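Local coordinates for nisin immunity protein (Lactococcus lactis subsp. lactis, PDB 5XHB), which takes part in the immunity of Lactococcus lactis against externally supplied nisin, as a lipoprotein of the cell membrane, at residues A[18-23]-A[92-97]; A[50-55]-A[106-111]; A[123-126]-A[132-135]; A[196-201]-A[217-222]. All coordinates share one frame; numbering follows the deposited sequence.

Contact 1 of 4, residues A[18-23]-A[92-97]; sequences TNFIYD and YKILPE
Two strands of the N-terminal antiparallel sheet, 19-22 and 90-96, meet here across the strand that separates them, with Phe-20 against Ile-94 and Asn-19 beside Glu-97, just beyond the end of strand 90-96. They are not hydrogen-bonded partners: the nearest CA atoms, those of Asn-19 and Glu-97, are 8.1 Å apart, so side chains must span the gap. In the apolar pair, the ring of Phe-20 offers its edge. Its CZ lies 3.8 Å from Ile-94 CG2 and equally far from Ile-94 CD1, so the ring's far end meets two methyl groups, CG2 on one branch and CD1 at the end of the other. Phe-20 reaches this place with CG between its backbone N and carbonyl carbon (chi1 67°).

The polar pair behaves differently. Glu-97 is bent at chi2 (-75°), and its OE2 stands over the face of the Asn-19 amide, 3.3 Å from Asn-19 CG, with the carboxylate turned 81° from the amide plane. Two acceptors face each other here, so the joining is left to a water, which donates to Asn-19 OD1 at 2.7 Å and to Glu-97 OE1 at 2.9 Å. Asn-19 OD1 also accepts from Thr-18 OG1 at 2.9 Å, a donor standing well above the carbonyl plane; two donors thus grip one amide oxygen and help fix its rotation.

Strand 25-33 runs between the two segments, pairing with Phe-20 through Tyr-27 and touching Glu-97 through Ser-26. Ile-75 of strand 67-78 and Met-85 of strand 83-87 pack against both Phe-20 and Ile-94, while Phe-12 of strand 11-12 meets the Phe-20 ring.

Contact 2 of 4, residues A[50-55]-A[106-111]; sequences LIVDMK and LRLQNF. With SO4 (sulfate ion), chain B.
Met-54 and Leu-108 bring the two backbones together, their CA atoms 6.8 Å apart, where strand 39-53 ends and a 3-10 turn of residues 108-110 comes up against it. The turn shows in two i-to-i+3 bonds: Asn-110 N to Arg-107 O at 3.2 Å and Phe-111 N to Leu-108 O at 3.0 Å. It directs the Leu-108 side chain at the strand end.

Leu-108 CD2 carries most of the apolar contact. It lies 3.5 Å from Val-52 CG1, tighter than an ordinary carbon contact, and 4.1 Å from Met-54 CA, while Leu-108 CD1 packs on Val-52 CB. The first torsion of Leu-108, -129°, is well away from a staggered value, which, with the short methyl pair, may reflect a tight fit. Met-54 meets the leucine through its CA, and its selenomethionine side chain lies more loosely alongside the turn.

Arg-107, next along the chain, turns to a different task. Its guanidinium edge holds a sulfate, probably from the crystallisation liquor, by a nearly straight pair of bonds: Arg-107 NH1 to O3 at 2.8 Å (168°) and Arg-107 NH2 to O2, also 2.8 Å (166°). A salt bridge from Arg-107 NE to Asp-120 helps position the group.

Val-68 of strand 67-78 and Tyr-17 also touch Leu-108, and Leu-59 of strand 59-60 packs on Val-52. From strand 25-33, Asp-31 accepts bonds from Arg-107 N and Asn-110 ND2, so the turn rests on two separate parts of the N-terminal sheet.

Contact 3 of 4, residues A[123-126]-A[132-135]; sequences VIDK and IDYM. With SO4 (sulfate ion), chain B.
This is a beta-hairpin contact at the edge of the C-terminal antiparallel sheet, where Val-123 pairs with Asp-133. The register rests on two backbone bonds: Val-123 N to Asp-133 O at 3.1 Å (157°) and the shorter return bond, Asp-133 N to Val-123 O, at 2.7 Å (164°). Ile-124 and Ile-132 form the next, non-hydrogen-bonded pair.

Beyond the ladder, two acids converge. Asp-125 OD1 lies 2.7 Å from Asp-133 OD1, with the carboxylate planes 81° apart; such closeness is consistent with one acid holding a proton. A water bridges the same corner, accepting from Lys-126 N at 2.8 Å and donating to Asp-133 OD2 at 2.7 Å. The other oxygen of Asp-125, OD2, accepts from Asp-128 N and from Asn-127 N, the latter bond closing an Asx turn.

At the other end, the Tyr-134 ring extends away from its partner strand. Its hydroxyl donates to sulfate O2 at 2.8 Å, the oxygen lying near the ring plane, and Phe-122 stacks on the ring.

Antiparallel pairing of strands adjacent in sequence defines a beta hairpin, its loop shaped partly by the Asx turn, here bordering the sheet of the Spa1-type C-terminal domain.

Contact 4 of 4, residues A[196-201]-A[217-222]; sequences YGEIHS and DDFKLA
Phe-219 brings one corner of its ring, CE1 and CZ, against strand 191-202. Its CE1 lies 3.5 Å from His-200 CD2 and 3.7 Å from the backbone oxygen Glu-198 O, and its CZ is 3.7 Å from His-200 CD2. The two rings meet obliquely, their planes 87° apart and their centroids 5.1 Å apart. Glu-198 OE1 flanks the same corner more loosely, 4.2 Å from Phe-219 CZ.

The position of the imidazole is set within its own strand. His-200 NE2 donates to Glu-198 OE1 at 2.7 Å and 167°, with the carboxylate oxygen close to the ring plane; OE1 is met on its anti side, 22° out of the carboxylate plane. Glu-198, its chain extended beyond CG, stands up from the strand beside His-200, two residues on and on the same side, which brings OE1 to the ring nitrogen. The second ring nitrogen, His-200 ND1, bonds to Gly-152 O of strand 151-165, so both nitrogens fix the tilt that Phe-219 meets. On the facing segment, Lys-220 NZ makes a salt bridge to Asp-218 OD2 at 2.9 Å, using the syn lone pair, and Thr-145 is a second partner of that oxygen.

Strand 210-215 lies between the two segments, its Glu-214 touching Phe-219, while Leu-151 packs on both rings. The phenyl corner rests beside this polar, hydrogen-bonded pair at the surface of the domain. Because a carboxylate at one ring nitrogen and a carbonyl oxygen at the other both call for an N-H, His-200 is probably biased toward the imidazolium form.

Overall arrangement
From the N terminus, residues 18-23 open contact 1, and 50-55 open contact 2 before 92-97 close the first, so the two cross: 106-111 then close contact 2. Both reach the N-terminal sheet, contact 2 by packing a loop on it, and touch through Tyr-92, which meets Asn-110, Leu-106 and Phe-111. Contacts 3 and 4 follow in series within the C-terminal sheet, one closing a short hairpin and the other a return across strand 210-215; they meet where Ile-124 CD1 packs on the Tyr-196 ring. Contacts 2 and 3 join the halves: Arg-107 of contact 2 touches Met-135 of contact 3, and Arg-107 and Tyr-134 both bind the sulfate, with Ala-105, Leu-207 and Thr-208 completing its site.

Contact 1 of 4, residues A[18-23]-A[92-97]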
loop_
_atom_site.group_PDB
_atom_site.type_symbol
_atom_site.label_atom_id
_atom_site.label_comp_id
_atom_site.label_asym_id
_atom_site.label_seq_id
_atom_site.Cartn_x
_atom_site.Cartn_y
_atom_site.Cartn_z
ATOM N N THR A 18 11.466 -2.914 2.882
ATOM C CA THR A 18 11.157 -1.482 2.744
ATOM C C THR A 18 11.397 -0.660 4.017
ATOM O O THR A 18 11.678 0.541 3.943
ATOM C CB THR A 18 9.693 -1.244 2.299
ATOM O OG1 THR A 18 8.786 -1.759 3.279
ATOM C CG2 THR A 18 9.404 -1.898 0.951
ATOM N N ASN A 19 11.281 -1.284 5.181
ATOM C CA ASN A 19 11.321 -0.517 6.424
ATOM C C ASN A 19 12.681 -0.588 7.112
ATOM O O ASN A 19 13.237 -1.678 7.332
ATOM C CB ASN A 19 10.220 -0.994 7.384
ATOM C CG ASN A 19 8.830 -0.887 6.780
ATOM O OD1 ASN A 19 8.623 -0.212 5.778
ATOM N ND2 ASN A 19 7.869 -1.558 7.394
ATOM N N PHE A 20 13.230 0.573 7.449
ATOM C CA PHE A 20 14.570 0.593 8.012
ATOM C C PHE A 20 14.806 1.751 8.957
ATOM O O PHE A 20 14.007 2.686 9.055
ATOM C CB PHE A 20 15.613 0.620 6.885
ATOM C CG PHE A 20 15.613 1.892 6.069
ATOM C CD1 PHE A 20 14.729 2.052 5.003
ATOM C CD2 PHE A 20 16.520 2.907 6.344
ATOM C CE1 PHE A 20 14.735 3.207 4.233
ATOM C CE2 PHE A 20 16.534 4.073 5.591
ATOM C CZ PHE A 20 15.630 4.227 4.529
ATOM N N ILE A 21 15.926 1.678 9.660
ATOM C CA ILE A 21 16.333 2.751 10.539
ATOM C C ILE A 21 17.665 3.305 10.067
ATOM O O ILE A 21 18.573 2.550 9.725
ATOM C CB ILE A 21 16.447 2.267 11.988
ATOM C CG1 ILE A 21 15.089 1.743 12.457
ATOM C CG2 ILE A 21 16.935 3.384 12.879
ATOM C CD1 ILE A 21 15.143 1.008 13.784
ATOM N N TYR A 22 17.776 4.622 10.035
ATOM C CA TYR A 22 19.016 5.259 9.642
ATOM C C TYR A 22 19.241 6.481 10.523
ATOM O O TYR A 22 18.366 7.338 10.641
ATOM C CB TYR A 22 18.983 5.634 8.156
ATOM C CG TYR A 22 19.891 6.786 7.801
ATOM C CD1 TYR A 22 21.231 6.765 8.148
ATOM C CD2 TYR A 22 19.404 7.894 7.113
ATOM C CE1 TYR A 22 22.057 7.823 7.847
ATOM C CE2 TYR A 22 20.229 8.952 6.790
ATOM C CZ TYR A 22 21.556 8.909 7.160
ATOM O OH TYR A 22 22.390 9.959 6.847
ATOM N N ASP A 23 20.412 6.541 11.154
ATOM C CA ASP A 23 20.763 7.653 12.036
ATOM C C ASP A 23 19.687 7.835 13.103
ATOM O O ASP A 23 19.238 8.948 13.365
ATOM C CB ASP A 23 20.958 8.934 11.218
ATOM C CG ASP A 23 21.586 10.057 12.019
ATOM O OD1 ASP A 23 22.061 9.791 13.146
ATOM O OD2 ASP A 23 21.606 11.205 11.516
ATOM N N TYR A 92 14.932 5.272 -5.511
ATOM C CA TYR A 92 13.585 5.463 -4.997
ATOM C C TYR A 92 13.625 6.336 -3.765
ATOM O O TYR A 92 14.483 6.156 -2.900
ATOM C CB TYR A 92 12.927 4.114 -4.691
ATOM C CG TYR A 92 12.470 3.386 -5.931
ATOM C CD1 TYR A 92 13.316 2.508 -6.597
ATOM C CD2 TYR A 92 11.188 3.590 -6.447
ATOM C CE1 TYR A 92 12.899 1.854 -7.748
ATOM C CE2 TYR A 92 10.763 2.931 -7.583
ATOM C CZ TYR A 92 11.623 2.068 -8.229
ATOM O OH TYR A 92 11.210 1.415 -9.364
ATOM N N LYS A 93 12.702 7.294 -3.704
ATOM C CA LYS A 93 12.620 8.211 -2.573
ATOM C C LYS A 93 12.389 7.433 -1.290
ATOM O O LYS A 93 11.688 6.424 -1.301
ATOM C CB LYS A 93 11.479 9.222 -2.788
ATOM C CG LYS A 93 11.404 10.341 -1.741
ATOM C CD LYS A 93 10.176 11.274 -1.985
ATOM C CE LYS A 93 10.294 12.071 -3.271
ATOM N NZ LYS A 93 9.045 12.872 -3.599
ATOM N N ILE A 94 12.994 7.892 -0.199
ATOM C CA ILE A 94 12.683 7.345 1.114
ATOM C C ILE A 94 11.946 8.433 1.897
ATOM O O ILE A 94 12.167 9.624 1.669
ATOM C CB ILE A 94 13.939 6.882 1.894
ATOM C CG1 ILE A 94 14.907 8.047 2.139
ATOM C CG2 ILE A 94 14.617 5.688 1.191
ATOM C CD1 ILE A 94 15.963 7.758 3.197
ATOM N N LEU A 95 11.064 8.014 2.797
ATOM C CA LEU A 95 10.268 8.940 3.599
ATOM C C LEU A 95 10.227 8.458 5.038
ATOM O O LEU A 95 10.369 7.269 5.290
ATOM C CB LEU A 95 8.835 9.048 3.041
ATOM C CG LEU A 95 8.592 9.827 1.742
ATOM C CD1 LEU A 95 7.128 9.723 1.300
ATOM C CD2 LEU A 95 9.016 11.306 1.878
ATOM N N PRO A 96 10.015 9.378 5.990
ATOM C CA PRO A 96 9.796 8.959 7.380
ATOM C C PRO A 96 8.565 8.059 7.475
ATOM O O PRO A 96 7.651 8.186 6.658
ATOM C CB PRO A 96 9.558 10.281 8.137
ATOM C CG PRO A 96 9.942 11.380 7.184
ATOM C CD PRO A 96 9.881 10.832 5.794
ATOM N N GLU A 97 8.537 7.172 8.458
ATOM C CA GLU A 97 7.408 6.267 8.649
ATOM C C GLU A 97 6.121 7.001 8.990
ATOM O O GLU A 97 5.032 6.454 8.834
ATOM C CB GLU A 97 7.728 5.245 9.752
ATOM C CG GLU A 97 8.789 4.219 9.358
ATOM C CD GLU A 97 8.271 3.152 8.398
ATOM O OE1 GLU A 97 7.161 3.318 7.864
ATOM O OE2 GLU A 97 8.971 2.133 8.190
HETATM O O HOH W 1 6.345 1.246 6.033
#

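Contact 2 of 4, residues A[50-55]-A[106-111]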
loop_
_atom_site.group_PDB
_atom_site.type_symbol
_atom_site.label_atom_id
_atom_site.label_comp_id
_atom_site.label_asym_id
_atom_site.label_seq_id
_atom_site.Cartn_x
_atom_site.Cartn_y
_atom_site.Cartn_z
ATOM N N LEU A 50 18.960 -8.445 -0.843
ATOM C CA LEU A 50 17.805 -9.162 -0.336
ATOM C C LEU A 50 17.218 -10.013 -1.439
ATOM O O LEU A 50 17.207 -9.611 -2.602
ATOM C CB LEU A 50 16.738 -8.193 0.196
ATOM C CG LEU A 50 17.126 -7.314 1.392
ATOM C CD1 LEU A 50 15.957 -6.435 1.804
ATOM C CD2 LEU A 50 17.571 -8.168 2.560
ATOM N N ILE A 51 16.723 -11.187 -1.065
ATOM C CA ILE A 51 16.031 -12.067 -1.990
ATOM C C ILE A 51 14.584 -12.210 -1.545
ATOM O O ILE A 51 14.324 -12.647 -0.429
ATOM C CB ILE A 51 16.696 -13.454 -2.053
ATOM C CG1 ILE A 51 18.164 -13.320 -2.463
ATOM C CG2 ILE A 51 15.936 -14.356 -3.009
ATOM C CD1 ILE A 51 18.916 -14.658 -2.509
ATOM N N VAL A 52 13.645 -11.822 -2.399
ATOM C CA VAL A 52 12.253 -11.731 -1.969
ATOM C C VAL A 52 11.306 -12.573 -2.813
ATOM O O VAL A 52 11.227 -12.415 -4.028
ATOM C CB VAL A 52 11.743 -10.280 -2.000
ATOM C CG1 VAL A 52 10.472 -10.162 -1.169
ATOM C CG2 VAL A 52 12.805 -9.332 -1.467
ATOM N N ASP A 53 10.576 -13.458 -2.147
ATOM C CA ASP A 53 9.553 -14.252 -2.808
ATOM C C ASP A 53 8.417 -13.350 -3.271
ATOM O O ASP A 53 7.737 -12.754 -2.453
ATOM C CB ASP A 53 9.026 -15.332 -1.864
ATOM C CG ASP A 53 7.963 -16.196 -2.512
ATOM O OD1 ASP A 53 6.777 -15.801 -2.488
ATOM O OD2 ASP A 53 8.318 -17.268 -3.049
HETATM N N MSE A 54 8.204 -13.254 -4.580
HETATM C CA MSE A 54 7.235 -12.307 -5.125
HETATM C C MSE A 54 5.799 -12.603 -4.696
HETATM O O MSE A 54 4.971 -11.699 -4.632
HETATM C CB MSE A 54 7.326 -12.289 -6.650
HETATM C CG MSE A 54 6.749 -11.049 -7.307
HETATM SE SE MSE A 54 7.892 -10.452 -8.775
HETATM C CE MSE A 54 8.360 -12.195 -9.525
ATOM N N LYS A 55 5.503 -13.863 -4.397
ATOM C CA LYS A 55 4.142 -14.237 -4.015
ATOM C C LYS A 55 3.864 -13.955 -2.542
ATOM O O LYS A 55 2.850 -13.352 -2.198
ATOM C CB LYS A 55 3.878 -15.714 -4.325
ATOM C CG LYS A 55 3.077 -15.946 -5.605
ATOM C CD LYS A 55 2.786 -17.430 -5.818
ATOM C CE LYS A 55 1.867 -17.660 -7.010
ATOM N NZ LYS A 55 1.504 -19.101 -7.158
ATOM N N LEU A 106 7.680 0.757 -1.749
ATOM C CA LEU A 106 8.298 0.163 -2.932
ATOM C C LEU A 106 7.569 -1.098 -3.382
ATOM O O LEU A 106 7.310 -1.983 -2.568
ATOM C CB LEU A 106 9.768 -0.162 -2.628
ATOM C CG LEU A 106 10.553 -0.796 -3.780
ATOM C CD1 LEU A 106 10.646 0.182 -4.944
ATOM C CD2 LEU A 106 11.936 -1.242 -3.309
ATOM N N ARG A 107 7.252 -1.176 -4.670
ATOM C CA ARG A 107 6.601 -2.353 -5.234
ATOM C C ARG A 107 7.618 -3.329 -5.834
ATOM O O ARG A 107 8.432 -2.955 -6.671
ATOM C CB ARG A 107 5.586 -1.954 -6.310
ATOM C CG ARG A 107 4.429 -1.090 -5.813
ATOM C CD ARG A 107 3.820 -1.666 -4.555
ATOM N NE ARG A 107 2.460 -1.179 -4.295
ATOM C CZ ARG A 107 2.059 -0.694 -3.123
ATOM N NH1 ARG A 107 2.924 -0.594 -2.116
ATOM N NH2 ARG A 107 0.798 -0.311 -2.955
ATOM N N LEU A 108 7.543 -4.578 -5.394
ATOM C CA LEU A 108 8.402 -5.653 -5.880
ATOM C C LEU A 108 8.269 -5.844 -7.389
ATOM O O LEU A 108 9.236 -6.164 -8.083
ATOM C CB LEU A 108 8.034 -6.937 -5.153
ATOM C CG LEU A 108 9.062 -7.817 -4.460
ATOM C CD1 LEU A 108 10.135 -7.004 -3.754
ATOM C CD2 LEU A 108 8.307 -8.702 -3.477
ATOM N N GLN A 109 7.059 -5.618 -7.891
ATOM C CA GLN A 109 6.737 -5.837 -9.295
ATOM C C GLN A 109 7.551 -4.952 -10.223
ATOM O O GLN A 109 7.697 -5.268 -11.401
ATOM C CB GLN A 109 5.241 -5.608 -9.546
ATOM C CG GLN A 109 4.328 -6.688 -8.962
ATOM C CD GLN A 109 4.100 -6.557 -7.454
ATOM O OE1 GLN A 109 4.501 -5.573 -6.821
ATOM N NE2 GLN A 109 3.441 -7.558 -6.877
ATOM N N ASN A 110 8.077 -3.846 -9.701
ATOM C CA ASN A 110 8.958 -2.976 -10.485
ATOM C C ASN A 110 10.162 -3.714 -11.074
ATOM O O ASN A 110 10.701 -3.321 -12.108
ATOM C CB ASN A 110 9.481 -1.812 -9.633
ATOM C CG ASN A 110 8.379 -0.878 -9.163
ATOM O OD1 ASN A 110 7.238 -0.980 -9.598
ATOM N ND2 ASN A 110 8.726 0.046 -8.268
ATOM N N PHE A 111 10.604 -4.762 -10.389
ATOM C CA PHE A 111 11.835 -5.447 -10.762
ATOM C C PHE A 111 11.561 -6.842 -11.326
ATOM O O PHE A 111 12.459 -7.684 -11.357
ATOM C CB PHE A 111 12.764 -5.524 -9.552
ATOM C CG PHE A 111 12.883 -4.220 -8.817
ATOM C CD1 PHE A 111 13.812 -3.270 -9.215
ATOM C CD2 PHE A 111 12.044 -3.933 -7.756
ATOM C CE1 PHE A 111 13.911 -2.055 -8.555
ATOM C CE2 PHE A 111 12.129 -2.711 -7.088
ATOM C CZ PHE A 111 13.060 -1.774 -7.490
HETATM S S SO4 B . 1.042 0.571 0.888
HETATM O O1 SO4 B . 0.734 1.862 1.538
HETATM O O2 SO4 B . 0.171 0.382 -0.268
HETATM O O3 SO4 B . 2.433 0.540 0.437
HETATM O O4 SO4 B . 0.806 -0.475 1.876
#

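Contact 3 of 4, residues A[123-126]-A[132-135]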
loop_
_atom_site.group_PDB
_atom_site.type_symbol
_atom_site.label_atom_id
_atom_site.label_comp_id
_atom_site.label_asym_id
_atom_site.label_seq_id
_atom_site.Cartn_x
_atom_site.Cartn_y
_atom_site.Cartn_z
ATOM N N VAL A 123 -10.839 -2.385 -5.925
ATOM C CA VAL A 123 -11.954 -2.943 -6.679
ATOM C C VAL A 123 -12.916 -3.594 -5.703
ATOM O O VAL A 123 -12.492 -4.346 -4.828
ATOM C CB VAL A 123 -11.462 -3.998 -7.727
ATOM C CG1 VAL A 123 -12.629 -4.767 -8.346
ATOM C CG2 VAL A 123 -10.621 -3.329 -8.813
ATOM N N ILE A 124 -14.203 -3.310 -5.838
ATOM C CA ILE A 124 -15.188 -3.966 -4.987
ATOM C C ILE A 124 -15.175 -5.437 -5.346
ATOM O O ILE A 124 -15.180 -5.775 -6.523
ATOM C CB ILE A 124 -16.600 -3.383 -5.171
ATOM C CG1 ILE A 124 -16.620 -1.903 -4.764
ATOM C CG2 ILE A 124 -17.602 -4.154 -4.322
ATOM C CD1 ILE A 124 -17.841 -1.163 -5.284
ATOM N N ASP A 125 -15.117 -6.302 -4.339
ATOM C CA ASP A 125 -15.005 -7.738 -4.577
ATOM C C ASP A 125 -16.231 -8.254 -5.327
ATOM O O ASP A 125 -17.360 -7.939 -4.971
ATOM C CB ASP A 125 -14.831 -8.483 -3.256
ATOM C CG ASP A 125 -14.532 -9.960 -3.460
ATOM O OD1 ASP A 125 -13.340 -10.317 -3.630
ATOM O OD2 ASP A 125 -15.486 -10.759 -3.447
ATOM N N LYS A 126 -16.000 -9.051 -6.361
ATOM C CA LYS A 126 -17.086 -9.527 -7.220
ATOM C C LYS A 126 -18.019 -10.483 -6.492
ATOM O O LYS A 126 -19.192 -10.585 -6.823
ATOM C CB LYS A 126 -16.512 -10.219 -8.462
ATOM C CG LYS A 126 -17.554 -10.578 -9.515
ATOM C CD LYS A 126 -16.941 -11.370 -10.670
ATOM C CE LYS A 126 -16.395 -12.723 -10.216
ATOM N NZ LYS A 126 -15.917 -13.561 -11.364
ATOM N N ILE A 132 -13.383 -5.455 -0.325
ATOM C CA ILE A 132 -12.638 -4.754 -1.350
ATOM C C ILE A 132 -11.338 -5.485 -1.623
ATOM O O ILE A 132 -10.664 -5.926 -0.688
ATOM C CB ILE A 132 -12.352 -3.298 -0.930
ATOM C CG1 ILE A 132 -13.657 -2.506 -0.990
ATOM C CG2 ILE A 132 -11.312 -2.654 -1.848
ATOM C CD1 ILE A 132 -13.493 -1.080 -0.657
ATOM N N ASP A 133 -11.014 -5.631 -2.903
ATOM C CA ASP A 133 -9.752 -6.243 -3.328
ATOM C C ASP A 133 -8.692 -5.169 -3.557
ATOM O O ASP A 133 -8.944 -4.175 -4.246
ATOM C CB ASP A 133 -9.930 -7.044 -4.618
ATOM C CG ASP A 133 -11.057 -8.062 -4.539
ATOM O OD1 ASP A 133 -11.475 -8.438 -3.423
ATOM O OD2 ASP A 133 -11.528 -8.479 -5.613
ATOM N N TYR A 134 -7.505 -5.380 -3.000
ATOM C CA TYR A 134 -6.408 -4.437 -3.175
ATOM C C TYR A 134 -5.056 -5.128 -2.996
ATOM O O TYR A 134 -4.820 -5.792 -1.985
ATOM C CB TYR A 134 -6.534 -3.270 -2.189
ATOM C CG TYR A 134 -5.313 -2.367 -2.151
ATOM C CD1 TYR A 134 -4.976 -1.584 -3.247
ATOM C CD2 TYR A 134 -4.511 -2.295 -1.015
ATOM C CE1 TYR A 134 -3.871 -0.749 -3.221
ATOM C CE2 TYR A 134 -3.392 -1.464 -0.980
ATOM C CZ TYR A 134 -3.085 -0.695 -2.086
ATOM O OH TYR A 134 -1.985 0.125 -2.069
HETATM N N MSE A 135 -4.177 -4.968 -3.979
HETATM C CA MSE A 135 -2.809 -5.504 -3.892
HETATM C C MSE A 135 -2.757 -7.004 -3.623
HETATM O O MSE A 135 -1.873 -7.478 -2.905
HETATM C CB MSE A 135 -2.015 -4.777 -2.805
HETATM C CG MSE A 135 -1.460 -3.441 -3.243
HETATM SE SE MSE A 135 -0.086 -3.647 -4.625
HETATM C CE MSE A 135 1.241 -4.602 -3.531
HETATM S S SO4 B . 1.042 0.571 0.888
HETATM O O1 SO4 B . 0.734 1.862 1.538
HETATM O O2 SO4 B . 0.171 0.382 -0.268
HETATM O O3 SO4 B . 2.433 0.540 0.437
HETATM O O4 SO4 B . 0.806 -0.475 1.876
HETATM O O HOH W 2 -13.382 -9.871 -7.089
#

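Contact 4 of 4, residues A[196-201]-A[217-222]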
loop_
_atom_site.group_PDB
_atom_site.type_symbol
_atom_site.label_atom_id
_atom_site.label_comp_id
_atom_site.label_asym_id
_atom_site.label_seq_id
_atom_site.Cartn_x
_atom_site.Cartn_y
_atom_site.Cartn_z
ATOM N N TYR A 196 -20.770 3.595 -2.706
ATOM C CA TYR A 196 -19.347 3.638 -2.353
ATOM C C TYR A 196 -18.711 4.911 -2.874
ATOM O O TYR A 196 -18.752 5.183 -4.087
ATOM C CB TYR A 196 -18.591 2.446 -2.938
ATOM C CG TYR A 196 -19.142 1.076 -2.605
ATOM C CD1 TYR A 196 -20.359 0.648 -3.125
ATOM C CD2 TYR A 196 -18.410 0.186 -1.833
ATOM C CE1 TYR A 196 -20.857 -0.627 -2.846
ATOM C CE2 TYR A 196 -18.907 -1.095 -1.541
ATOM C CZ TYR A 196 -20.130 -1.490 -2.069
ATOM O OH TYR A 196 -20.636 -2.743 -1.800
ATOM N N GLY A 197 -18.101 5.675 -1.975
ATOM C CA GLY A 197 -17.506 6.942 -2.356
ATOM C C GLY A 197 -15.987 6.891 -2.443
ATOM O O GLY A 197 -15.419 6.053 -3.145
ATOM N N GLU A 198 -15.331 7.792 -1.715
ATOM C CA GLU A 198 -13.876 7.914 -1.786
ATOM C C GLU A 198 -13.177 6.837 -0.976
ATOM O O GLU A 198 -13.752 6.275 -0.047
ATOM C CB GLU A 198 -13.438 9.290 -1.289
ATOM C CG GLU A 198 -13.995 10.420 -2.113
ATOM C CD GLU A 198 -13.523 11.780 -1.641
ATOM O OE1 GLU A 198 -12.922 11.890 -0.544
ATOM O OE2 GLU A 198 -13.769 12.751 -2.376
ATOM N N ILE A 199 -11.921 6.578 -1.326
ATOM C CA ILE A 199 -11.043 5.764 -0.493
ATOM C C ILE A 199 -9.895 6.650 -0.015
ATOM O O ILE A 199 -9.323 7.411 -0.799
ATOM C CB ILE A 199 -10.509 4.527 -1.251
ATOM C CG1 ILE A 199 -11.657 3.527 -1.434
ATOM C CG2 ILE A 199 -9.385 3.856 -0.453
ATOM C CD1 ILE A 199 -11.385 2.460 -2.407
ATOM N N HIS A 200 -9.626 6.599 1.286
ATOM C CA HIS A 200 -8.520 7.341 1.881
ATOM C C HIS A 200 -7.643 6.411 2.668
ATOM O O HIS A 200 -8.115 5.426 3.235
ATOM C CB HIS A 200 -9.010 8.435 2.836
ATOM C CG HIS A 200 -9.676 9.590 2.163
ATOM N ND1 HIS A 200 -9.119 10.849 2.131
ATOM C CD2 HIS A 200 -10.864 9.688 1.516
ATOM C CE1 HIS A 200 -9.936 11.677 1.500
ATOM N NE2 HIS A 200 -11.000 10.997 1.117
ATOM N N SER A 201 -6.361 6.757 2.728
ATOM C CA SER A 201 -5.458 6.164 3.710
ATOM C C SER A 201 -5.939 6.477 5.119
ATOM O O SER A 201 -6.691 7.428 5.329
ATOM C CB SER A 201 -4.039 6.730 3.524
ATOM O OG SER A 201 -3.626 6.573 2.179
ATOM N N ASP A 217 -23.081 7.676 3.932
ATOM C CA ASP A 217 -22.660 8.972 4.443
ATOM C C ASP A 217 -21.558 8.939 5.500
ATOM O O ASP A 217 -21.420 9.898 6.261
ATOM C CB ASP A 217 -23.860 9.722 5.023
ATOM C CG ASP A 217 -24.877 10.075 3.963
ATOM O OD1 ASP A 217 -24.562 10.919 3.104
ATOM O OD2 ASP A 217 -25.977 9.500 3.980
ATOM N N ASP A 218 -20.775 7.871 5.578
ATOM C CA ASP A 218 -19.570 8.004 6.397
ATOM C C ASP A 218 -18.479 7.019 6.060
ATOM O O ASP A 218 -18.693 5.995 5.403
ATOM C CB ASP A 218 -19.888 7.933 7.903
ATOM C CG ASP A 218 -20.127 6.545 8.387
ATOM O OD1 ASP A 218 -20.866 5.819 7.688
ATOM O OD2 ASP A 218 -19.575 6.186 9.469
ATOM N N PHE A 219 -17.282 7.361 6.523
ATOM C CA PHE A 219 -16.110 6.565 6.222
ATOM C C PHE A 219 -16.033 5.380 7.165
ATOM O O PHE A 219 -16.107 5.544 8.388
ATOM C CB PHE A 219 -14.858 7.425 6.311
ATOM C CG PHE A 219 -14.645 8.284 5.099
ATOM C CD1 PHE A 219 -14.056 7.746 3.957
ATOM C CD2 PHE A 219 -15.042 9.611 5.093
ATOM C CE1 PHE A 219 -13.860 8.537 2.831
ATOM C CE2 PHE A 219 -14.854 10.404 3.968
ATOM C CZ PHE A 219 -14.265 9.861 2.835
ATOM N N LYS A 220 -15.899 4.185 6.587
ATOM C CA LYS A 220 -15.792 2.951 7.362
ATOM C C LYS A 220 -14.393 2.346 7.259
ATOM O O LYS A 220 -13.745 2.441 6.221
ATOM C CB LYS A 220 -16.812 1.920 6.866
ATOM C CG LYS A 220 -18.262 2.387 6.936
ATOM C CD LYS A 220 -18.666 2.734 8.370
ATOM C CE LYS A 220 -20.205 2.795 8.504
ATOM N NZ LYS A 220 -20.671 3.564 9.697
ATOM N N LEU A 221 -13.970 1.667 8.320
ATOM C CA LEU A 221 -12.670 1.015 8.369
ATOM C C LEU A 221 -12.671 -0.301 7.615
ATOM O O LEU A 221 -13.524 -1.165 7.861
ATOM C CB LEU A 221 -12.275 0.784 9.834
ATOM C CG LEU A 221 -11.121 -0.191 10.070
ATOM C CD1 LEU A 221 -9.856 0.394 9.494
ATOM C CD2 LEU A 221 -10.965 -0.498 11.566
ATOM N N ALA A 222 -11.721 -0.448 6.693
ATOM C CA ALA A 222 -11.516 -1.681 5.947
ATOM C C ALA A 222 -10.203 -2.316 6.379
ATOM O O ALA A 222 -9.161 -1.659 6.349
ATOM C CB ALA A 222 -11.499 -1.418 4.442
#